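Local coordinates for NudC domain-containing protein 2 (Mus musculus, PDB 2RH0) that probably regulates the LIS1/dynein pathway by stabilising LIS1 together with the Hsp90 chaperone, at residues Gln38-Gly43 with Leu51-Arg56; Thr13-Trp18 with Val25-Gln30; Arg91-Cys96 with Lys118-Arg123. All blocks are in the same frame, centred on the assembly; numbering follows the deposited sequence. Where two conformers were deposited one is given.

Contact 1: residues Gln38-Gly43 with Leu51-Arg56; sequences QDIQCG and LAVGGR
I40-G43 and L51-V53 run antiparallel at 178°, their axes 4.8 Å apart at the closest point. Q41 and A52 form the hydrogen-bonded pair, flanked by the non-hydrogen-bonded pairs I40 with V53 and C42 with L51. Q41 N donates to A52 O (3.0 Å) and A52 N returns to Q41 O (2.9 Å). G54 N closes the ladder on D39 O at 2.8 Å. V53-R56 is a type I' turn, and G54 and G55 take its positive phi angles. One water donates to D39 O and accepts from G55 N, so it bridges the residue just before strand 40-44 to the turn.

I40, C42, L51 and V53 share one face. L51 swings CG away from its backbone N (chi1 173°), and CD1 reaches across to I40. There CD1 meets I40 CG2 at 3.8 Å, the two side chains crossing at a slant, and C42 CB lies 4.2 Å from the same methyl. I40 and V53 lie side by side and point the same way, with CD1 of I40 4.0 Å from CG2 of V53. The D39 carboxylate turns instead to a salt bridge with R36.

This is the hairpin of strands 40-44 and 48-53 in the CS domain. Strand 56-62 bonds to the far edge of 48-53. W74 of strand 73-77 packs on I40 and C42, and V82 and I84 of the second subunit press on the same apolar face.

Contact 2: residues Thr13-Trp18 with Val25-Gln30; sequences TPWGQW and VFIEVQ
The W15 indole has the carbonyl oxygen E28 O at its edge, in the ring plane and 3.6 Å from CZ3. T13 OG1 sits over one face, 3.0 Å above the plane and toward the rim. The I27 and V29 side chains slant past the indole. I27 CG2 is 3.6 Å from W15 CH2, and V29 CG2 is 3.9 Å from W15 CE3. The second indole, W18, has T13 CG2 at its edge.

The backbones are antiparallel. Q17 and E28 are the hydrogen-bonded pair: E28 N donates to Q17 O (2.8 Å) and Q17 N to E28 O. Q30 N bonds to W15 O, also at 2.8 Å, so the ladder begins before the regular strand. G16 CA makes a CA-H...O contact with E28 O at 3.4 Å, which leaves no room for a side chain; its backbone angles by themselves also call for glycine. The Q17 and E28 side chains extend side by side, their amide and carboxylate planes 34° apart. Q17 reaches this place with CG between its backbone N and carbonyl carbon (chi1 59°). E28 OE2 takes its hydrogen bond from Y19.

This hairpin belongs to the beta-sandwich CS domain. V25-Q30 pairs antiparallel with a strand of the second subunit. Y105 of that subunit bonds W15 NE1 through its hydroxyl and meets the ring edge-to-face. W15 therefore has a mixed role: its six-membered-ring carbons pack on I27 and V29, while its N-H is satisfied across the dimer interface.

Contact 3: residues Arg91-Cys96 with Lys118-Arg123; sequences RDAANC and KLTLER
A type I beta turn, D92-N95, in the loop between strands 81-87 and 104-106 rests here on helix 109-127. A93 is the turn residue that meets the helix. Its CB points at the helix and lies 3.9 Å from L119 O and 4.0 Å from T120 N. R123 CB, one helical turn further on, is 4.2 Å from the same methyl. A93 thus sits against the helix backbone, between residues spaced four apart.

C96 makes the second touch. Its CB is 3.7 Å from L119 CD2, and SG is nearly as close to that methyl. SG stands anti to the backbone N (chi1 -179°), which sets it alongside the leucine branch. M115 and Q116 of the same helix also touch C96.

The turn is fixed from within. N95 N bonds to D92 O, and D92 N donates to N95 OD1 at 2.8 Å, in the plane of the side-chain amide and on a lone pair. R91 O lies near the R123 guanidinium plane, at its edge, 4.2 Å from NH1, too far for a hydrogen bond. R123 NE is held by a salt bridge to E127.

No hydrogen bond joins the two segments themselves. Q116 supplies a nearby polar tie, its side-chain amide bonding A93 O. The touch is mainly van der Waals: A93 CB packs on helix backbone and R123 CB, and C96 on L119 CD2. D92 OD1 is 4.8 Å from R123 NH1, not in contact, so any attraction is probably weak.

How the contacts relate
Contacts 1, 2 and 3 do not follow that order in the chain: contact 2 closes first, then contact 1 opens, and contact 3 comes last. Contacts 1 and 2 are successive hairpins of the CS domain, with centres 15 Å apart. They meet directly where L51 CD2 packs on V29 CG2 at 3.8 Å. Contact 3 stands apart, its centre 26 Å from that of contact 2 and 41 Å from that of contact 1. The nearest atoms of contacts 2 and 3 are about 12 Å apart, those of contacts 1 and 3 about 25 Å. All three touch the second subunit; in contact 3, E122 bonds L22 N of it. A 1,2-ethanediol, probably from crystallisation, lies about 3 Å from the Q17 side chain.

Contact 1: residues Gln38-Gly43 with Leu51-Arg56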
loop_
_atom_site.group_PDB
_atom_site.type_symbol
_atom_site.label_atom_id
_atom_site.label_comp_id
_atom_site.label_asym_id
_atom_site.label_seq_id
_atom_site.Cartn_x
_atom_site.Cartn_y
_atom_site.Cartn_z
ATOM N N GLN A 38 2.506 20.781 15.045
ATOM C CA GLN A 38 2.399 22.230 14.995
ATOM C C GLN A 38 2.695 22.816 13.630
ATOM O O GLN A 38 2.296 23.941 13.362
ATOM C CB GLN A 38 3.291 22.897 16.043
ATOM C CG GLN A 38 4.795 22.815 15.811
ATOM C CD GLN A 38 5.551 23.462 16.947
ATOM O OE1 GLN A 38 5.907 22.804 17.922
ATOM N NE2 GLN A 38 5.721 24.776 16.865
ATOM N N ASP A 39 3.392 22.067 12.766
ATOM C CA ASP A 39 3.745 22.536 11.419
ATOM C C ASP A 39 2.673 22.321 10.324
ATOM O O ASP A 39 2.866 22.713 9.190
ATOM C CB ASP A 39 5.020 21.805 10.970
ATOM C CG ASP A 39 6.217 22.114 11.836
ATOM O OD1 ASP A 39 6.351 23.310 12.226
ATOM O OD2 ASP A 39 7.017 21.166 12.101
ATOM N N ILE A 40 1.544 21.728 10.689
ATOM C CA ILE A 40 0.516 21.305 9.772
ATOM C C ILE A 40 -0.659 22.279 9.766
ATOM O O ILE A 40 -1.160 22.622 10.831
ATOM C CB ILE A 40 -0.084 19.911 10.228
ATOM C CG1 ILE A 40 0.986 18.798 10.352
ATOM C CG2 ILE A 40 -1.213 19.413 9.320
ATOM C CD1 ILE A 40 1.843 18.637 9.205
ATOM N N GLN A 41 -1.071 22.717 8.578
ATOM C CA GLN A 41 -2.370 23.379 8.441
ATOM C C GLN A 41 -3.163 22.540 7.444
ATOM O O GLN A 41 -2.740 22.274 6.324
ATOM C CB GLN A 41 -2.285 24.843 8.021
ATOM C CG GLN A 41 -3.596 25.640 8.323
ATOM C CD GLN A 41 -3.881 25.791 9.832
ATOM O OE1 GLN A 41 -4.873 25.264 10.350
ATOM N NE2 GLN A 41 -2.992 26.475 10.536
ATOM N N CYS A 42 -4.313 22.076 7.887
ATOM C CA CYS A 42 -5.139 21.196 7.094
ATOM C C CYS A 42 -6.602 21.586 7.243
ATOM O O CYS A 42 -7.114 21.656 8.350
ATOM C CB CYS A 42 -4.937 19.789 7.587
ATOM S SG CYS A 42 -5.751 18.494 6.631
ATOM N N GLY A 43 -7.244 21.866 6.121
ATOM C CA GLY A 43 -8.678 22.169 6.072
ATOM C C GLY A 43 -9.374 21.048 5.317
ATOM O O GLY A 43 -9.002 20.717 4.183
ATOM N N LEU A 51 -3.711 21.072 2.410
ATOM C CA LEU A 51 -2.682 20.672 3.355
ATOM C C LEU A 51 -1.417 21.428 3.044
ATOM O O LEU A 51 -0.953 21.442 1.905
ATOM C CB LEU A 51 -2.431 19.175 3.268
ATOM C CG LEU A 51 -1.272 18.560 4.066
ATOM C CD1 LEU A 51 -1.431 18.628 5.590
ATOM C CD2 LEU A 51 -1.211 17.191 3.627
ATOM N N ALA A 52 -0.870 22.066 4.067
ATOM C CA ALA A 52 0.390 22.783 3.994
ATOM C C ALA A 52 1.202 22.302 5.189
ATOM O O ALA A 52 0.640 22.087 6.258
ATOM C CB ALA A 52 0.178 24.266 4.069
ATOM N N VAL A 53 2.485 22.025 4.942
ATOM C CA VAL A 53 3.456 21.587 5.937
ATOM C C VAL A 53 4.564 22.649 5.987
ATOM O O VAL A 53 5.129 23.051 4.954
ATOM C CB VAL A 53 4.102 20.216 5.620
ATOM C CG1 VAL A 53 5.042 19.837 6.720
ATOM C CG2 VAL A 53 3.065 19.133 5.465
ATOM N N GLY A 54 4.849 23.136 7.191
ATOM C CA GLY A 54 5.829 24.198 7.365
ATOM C C GLY A 54 5.590 25.331 6.388
ATOM O O GLY A 54 6.532 25.815 5.780
ATOM N N GLY A 55 4.327 25.725 6.209
ATOM C CA GLY A 55 3.950 26.821 5.314
ATOM C C GLY A 55 3.979 26.542 3.820
ATOM O O GLY A 55 3.626 27.429 3.046
ATOM N N ARG A 56 4.389 25.328 3.427
ATOM C CA ARG A 56 4.498 24.889 2.027
ATOM C C ARG A 56 3.254 24.091 1.630
ATOM O O ARG A 56 2.997 23.050 2.207
ATOM C CB ARG A 56 5.734 23.986 1.892
ATOM C CG ARG A 56 6.103 23.517 0.482
ATOM C CD ARG A 56 7.474 22.723 0.453
ATOM N NE ARG A 56 7.366 21.271 0.726
ATOM C CZ ARG A 56 7.376 20.683 1.936
ATOM N NH1 ARG A 56 7.465 21.396 3.068
ATOM N NH2 ARG A 56 7.284 19.348 2.021
HETATM O O HOH W 1 1.654 24.991 7.321
#

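Contact 2: residues Thr13-Trp18 with Val25-Gln30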
loop_
_atom_site.group_PDB
_atom_site.type_symbol
_atom_site.label_atom_id
_atom_site.label_comp_id
_atom_site.label_asym_id
_atom_site.label_seq_id
_atom_site.Cartn_x
_atom_site.Cartn_y
_atom_site.Cartn_z
ATOM N N THR A 13 1.071 9.001 -6.064
ATOM C CA THR A 13 1.075 10.424 -6.443
ATOM C C THR A 13 2.496 10.879 -6.150
ATOM O O THR A 13 3.262 10.104 -5.566
ATOM C CB THR A 13 0.109 11.258 -5.559
ATOM O OG1 THR A 13 0.612 11.241 -4.218
ATOM C CG2 THR A 13 -1.355 10.719 -5.592
ATOM N N PRO A 14 2.868 12.096 -6.571
ATOM C CA PRO A 14 4.205 12.603 -6.281
ATOM C C PRO A 14 4.525 12.742 -4.792
ATOM O O PRO A 14 5.690 12.622 -4.436
ATOM C CB PRO A 14 4.234 13.966 -6.961
ATOM C CG PRO A 14 3.157 13.930 -7.966
ATOM C CD PRO A 14 2.097 13.033 -7.392
ATOM N N TRP A 15 3.515 12.954 -3.935
ATOM C CA TRP A 15 3.722 13.118 -2.462
ATOM C C TRP A 15 3.348 11.920 -1.659
ATOM O O TRP A 15 3.558 11.919 -0.457
ATOM C CB TRP A 15 2.962 14.342 -1.879
ATOM C CG TRP A 15 1.678 14.559 -2.514
ATOM C CD1 TRP A 15 1.393 15.495 -3.454
ATOM C CD2 TRP A 15 0.481 13.777 -2.338
ATOM N NE1 TRP A 15 0.088 15.362 -3.874
ATOM C CE2 TRP A 15 -0.498 14.323 -3.197
ATOM C CE3 TRP A 15 0.137 12.682 -1.524
ATOM C CZ2 TRP A 15 -1.793 13.810 -3.278
ATOM C CZ3 TRP A 15 -1.152 12.158 -1.616
ATOM C CH2 TRP A 15 -2.102 12.718 -2.484
ATOM N N GLY A 16 2.778 10.900 -2.291
ATOM C CA GLY A 16 2.432 9.680 -1.583
ATOM C C GLY A 16 1.432 8.810 -2.321
ATOM O O GLY A 16 1.698 8.388 -3.438
ATOM N N GLN A 17 0.283 8.516 -1.699
ATOM C CA GLN A 17 -0.726 7.705 -2.345
ATOM C C GLN A 17 -2.084 7.914 -1.717
ATOM O O GLN A 17 -2.200 8.496 -0.613
ATOM C CB GLN A 17 -0.343 6.238 -2.316
ATOM C CG GLN A 17 -0.142 5.640 -0.943
ATOM C CD GLN A 17 0.437 4.196 -0.937
ATOM O OE1 GLN A 17 0.354 3.530 0.069
ATOM N NE2 GLN A 17 1.020 3.740 -2.039
ATOM N N TRP A 18 -3.118 7.526 -2.455
ATOM C CA TRP A 18 -4.454 7.499 -1.908
ATOM C C TRP A 18 -5.101 6.179 -2.256
ATOM O O TRP A 18 -4.683 5.480 -3.192
ATOM C CB TRP A 18 -5.302 8.694 -2.423
ATOM C CG TRP A 18 -5.637 8.632 -3.904
ATOM C CD1 TRP A 18 -4.867 9.056 -4.936
ATOM C CD2 TRP A 18 -6.826 8.122 -4.476
ATOM N NE1 TRP A 18 -5.495 8.809 -6.129
ATOM C CE2 TRP A 18 -6.709 8.245 -5.864
ATOM C CE3 TRP A 18 -8.009 7.590 -3.939
ATOM C CZ2 TRP A 18 -7.714 7.845 -6.728
ATOM C CZ3 TRP A 18 -8.991 7.189 -4.785
ATOM C CH2 TRP A 18 -8.832 7.290 -6.174
ATOM N N VAL A 25 -12.223 7.537 2.156
ATOM C CA VAL A 25 -11.088 7.847 1.293
ATOM C C VAL A 25 -9.868 8.107 2.160
ATOM O O VAL A 25 -9.969 8.762 3.204
ATOM C CB VAL A 25 -11.401 9.025 0.360
ATOM C CG1 VAL A 25 -10.181 9.348 -0.517
ATOM C CG2 VAL A 25 -12.683 8.708 -0.467
ATOM N N PHE A 26 -8.715 7.571 1.750
ATOM C CA PHE A 26 -7.477 7.648 2.535
ATOM C C PHE A 26 -6.448 8.373 1.723
ATOM O O PHE A 26 -6.312 8.112 0.538
ATOM C CB PHE A 26 -6.979 6.228 2.898
ATOM C CG PHE A 26 -7.979 5.439 3.733
ATOM C CD1 PHE A 26 -9.037 4.807 3.141
ATOM C CD2 PHE A 26 -7.845 5.348 5.114
ATOM C CE1 PHE A 26 -9.974 4.127 3.882
ATOM C CE2 PHE A 26 -8.785 4.645 5.864
ATOM C CZ PHE A 26 -9.847 4.044 5.237
ATOM N N ILE A 27 -5.785 9.337 2.343
ATOM C CA ILE A 27 -4.742 10.126 1.683
ATOM C C ILE A 27 -3.527 10.043 2.560
ATOM O O ILE A 27 -3.570 10.493 3.692
ATOM C CB ILE A 27 -5.127 11.639 1.470
ATOM C CG1 ILE A 27 -6.554 11.769 0.923
ATOM C CG2 ILE A 27 -4.091 12.339 0.527
ATOM C CD1 ILE A 27 -7.047 13.201 0.848
ATOM N N GLU A 28 -2.443 9.459 2.042
ATOM C CA GLU A 28 -1.194 9.381 2.756
ATOM C C GLU A 28 -0.147 10.272 2.121
ATOM O O GLU A 28 0.272 10.047 0.987
ATOM C CB GLU A 28 -0.717 7.905 2.813
ATOM C CG GLU A 28 -1.755 6.996 3.499
ATOM C CD GLU A 28 -1.281 5.606 3.742
ATOM O OE1 GLU A 28 -0.229 5.235 3.185
ATOM O OE2 GLU A 28 -1.979 4.892 4.494
ATOM N N VAL A 29 0.303 11.271 2.867
ATOM C CA VAL A 29 1.196 12.318 2.355
ATOM C C VAL A 29 2.539 12.235 3.064
ATOM O O VAL A 29 2.600 12.437 4.251
ATOM C CB VAL A 29 0.542 13.714 2.568
ATOM C CG1 VAL A 29 1.349 14.857 1.904
ATOM C CG2 VAL A 29 -0.918 13.682 2.070
ATOM N N GLN A 30 3.607 11.869 2.352
ATOM C CA GLN A 30 4.939 11.858 2.939
ATOM C C GLN A 30 5.376 13.259 3.319
ATOM O O GLN A 30 5.170 14.206 2.578
ATOM C CB GLN A 30 5.957 11.253 1.973
ATOM C CG GLN A 30 5.726 9.754 1.727
ATOM C CD GLN A 30 5.957 8.924 2.968
ATOM O OE1 GLN A 30 6.982 9.087 3.639
ATOM N NE2 GLN A 30 5.010 8.033 3.292
#

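Contact 3: residues Arg91-Cys96 with Lys118-Arg123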
loop_
_atom_site.group_PDB
_atom_site.type_symbol
_atom_site.label_atom_id
_atom_site.label_comp_id
_atom_site.label_asym_id
_atom_site.label_seq_id
_atom_site.Cartn_x
_atom_site.Cartn_y
_atom_site.Cartn_z
ATOM N N ARG A 91 10.549 -15.833 -12.248
ATOM C CA ARG A 91 9.841 -14.549 -12.416
ATOM C C ARG A 91 8.687 -14.539 -13.454
ATOM O O ARG A 91 8.482 -13.548 -14.143
ATOM C CB ARG A 91 10.884 -13.483 -12.798
ATOM C CG ARG A 91 11.917 -13.292 -11.736
ATOM C CD ARG A 91 13.119 -12.462 -12.139
ATOM N NE ARG A 91 14.283 -13.268 -11.771
ATOM C CZ ARG A 91 15.319 -13.576 -12.551
ATOM N NH1 ARG A 91 15.447 -13.038 -13.755
ATOM N NH2 ARG A 91 16.287 -14.373 -12.087
ATOM N N ASP A 92 7.951 -15.639 -13.571
ATOM C CA ASP A 92 6.790 -15.718 -14.466
ATOM C C ASP A 92 5.531 -15.261 -13.698
ATOM O O ASP A 92 5.539 -15.253 -12.450
ATOM C CB ASP A 92 6.591 -17.164 -14.940
ATOM C CG ASP A 92 7.835 -17.743 -15.616
ATOM O OD1 ASP A 92 8.556 -16.986 -16.328
ATOM O OD2 ASP A 92 8.083 -18.965 -15.440
ATOM N N ALA A 93 4.450 -14.918 -14.404
ATOM C CA ALA A 93 3.177 -14.626 -13.703
ATOM C C ALA A 93 2.683 -15.872 -12.924
ATOM O O ALA A 93 1.903 -15.744 -11.965
ATOM C CB ALA A 93 2.086 -14.088 -14.659
ATOM N N ALA A 94 3.145 -17.058 -13.351
ATOM C CA ALA A 94 2.877 -18.343 -12.663
ATOM C C ALA A 94 3.737 -18.561 -11.402
ATOM O O ALA A 94 3.598 -19.592 -10.744
ATOM C CB ALA A 94 3.090 -19.512 -13.607
ATOM N N ASN A 95 4.643 -17.626 -11.105
ATOM C CA ASN A 95 5.403 -17.612 -9.848
ATOM C C ASN A 95 4.860 -16.508 -8.939
ATOM O O ASN A 95 5.574 -15.674 -8.416
ATOM C CB ASN A 95 6.871 -17.380 -10.131
ATOM C CG ASN A 95 7.455 -18.431 -11.053
ATOM O OD1 ASN A 95 7.862 -18.122 -12.180
ATOM N ND2 ASN A 95 7.491 -19.693 -10.588
ATOM N N CYS A 96 3.556 -16.502 -8.784
ATOM C CA CYS A 96 2.925 -15.581 -7.889
ATOM C C CYS A 96 2.991 -16.219 -6.498
ATOM O O CYS A 96 2.411 -17.276 -6.289
ATOM C CB CYS A 96 1.507 -15.394 -8.331
ATOM S SG CYS A 96 0.628 -14.232 -7.290
ATOM N N LYS A 118 -2.589 -8.743 -10.936
ATOM C CA LYS A 118 -1.636 -7.668 -11.213
ATOM C C LYS A 118 -0.397 -8.202 -11.931
ATOM O O LYS A 118 0.164 -7.545 -12.827
ATOM C CB LYS A 118 -1.247 -6.922 -9.930
ATOM C CG LYS A 118 -0.263 -5.749 -10.141
ATOM C CD LYS A 118 -0.824 -4.683 -11.094
ATOM C CE LYS A 118 0.099 -3.469 -11.209
ATOM N NZ LYS A 118 1.486 -3.846 -11.626
ATOM N N LEU A 119 0.035 -9.382 -11.539
ATOM C CA LEU A 119 1.177 -10.025 -12.180
ATOM C C LEU A 119 0.861 -10.441 -13.639
ATOM O O LEU A 119 1.675 -10.246 -14.523
ATOM C CB LEU A 119 1.602 -11.237 -11.384
ATOM C CG LEU A 119 2.714 -10.958 -10.360
ATOM C CD1 LEU A 119 2.480 -9.713 -9.534
ATOM C CD2 LEU A 119 2.896 -12.149 -9.536
ATOM N N THR A 120 -0.312 -11.016 -13.867
ATOM C CA THR A 120 -0.790 -11.308 -15.223
ATOM C C THR A 120 -0.814 -10.083 -16.081
ATOM O O THR A 120 -0.378 -10.133 -17.240
ATOM C CB THR A 120 -2.197 -11.855 -15.240
ATOM O OG1 THR A 120 -2.248 -12.989 -14.405
ATOM C CG2 THR A 120 -2.594 -12.227 -16.666
ATOM N N LEU A 121 -1.318 -8.987 -15.521
ATOM C CA LEU A 121 -1.357 -7.712 -16.213
ATOM C C LEU A 121 0.013 -7.137 -16.481
ATOM O O LEU A 121 0.257 -6.640 -17.567
ATOM C CB LEU A 121 -2.128 -6.701 -15.396
ATOM C CG LEU A 121 -2.064 -5.255 -15.895
ATOM C CD1 LEU A 121 -2.738 -5.150 -17.297
ATOM C CD2 LEU A 121 -2.720 -4.373 -14.864
ATOM N N GLU A 122 0.898 -7.154 -15.478
ATOM C CA GLU A 122 2.278 -6.704 -15.658
ATOM C C GLU A 122 2.906 -7.474 -16.818
ATOM O O GLU A 122 3.611 -6.930 -17.644
ATOM C CB GLU A 122 3.099 -6.972 -14.385
ATOM C CG GLU A 122 4.459 -6.283 -14.332
ATOM C CD GLU A 122 5.347 -6.770 -13.164
ATOM O OE1 GLU A 122 4.809 -7.293 -12.168
ATOM O OE2 GLU A 122 6.585 -6.605 -13.232
ATOM N N ARG A 123 2.650 -8.759 -16.855
ATOM C CA ARG A 123 3.208 -9.655 -17.864
ATOM C C ARG A 123 2.603 -9.346 -19.237
ATOM O O ARG A 123 3.299 -9.341 -20.236
ATOM C CB ARG A 123 2.877 -11.088 -17.480
ATOM C CG ARG A 123 3.522 -12.138 -18.358
ATOM C CD ARG A 123 5.028 -12.140 -18.081
ATOM N NE ARG A 123 5.849 -12.107 -19.295
ATOM C CZ ARG A 123 7.161 -12.318 -19.314
ATOM N NH1 ARG A 123 7.808 -12.603 -18.185
ATOM N NH2 ARG A 123 7.820 -12.264 -20.468
#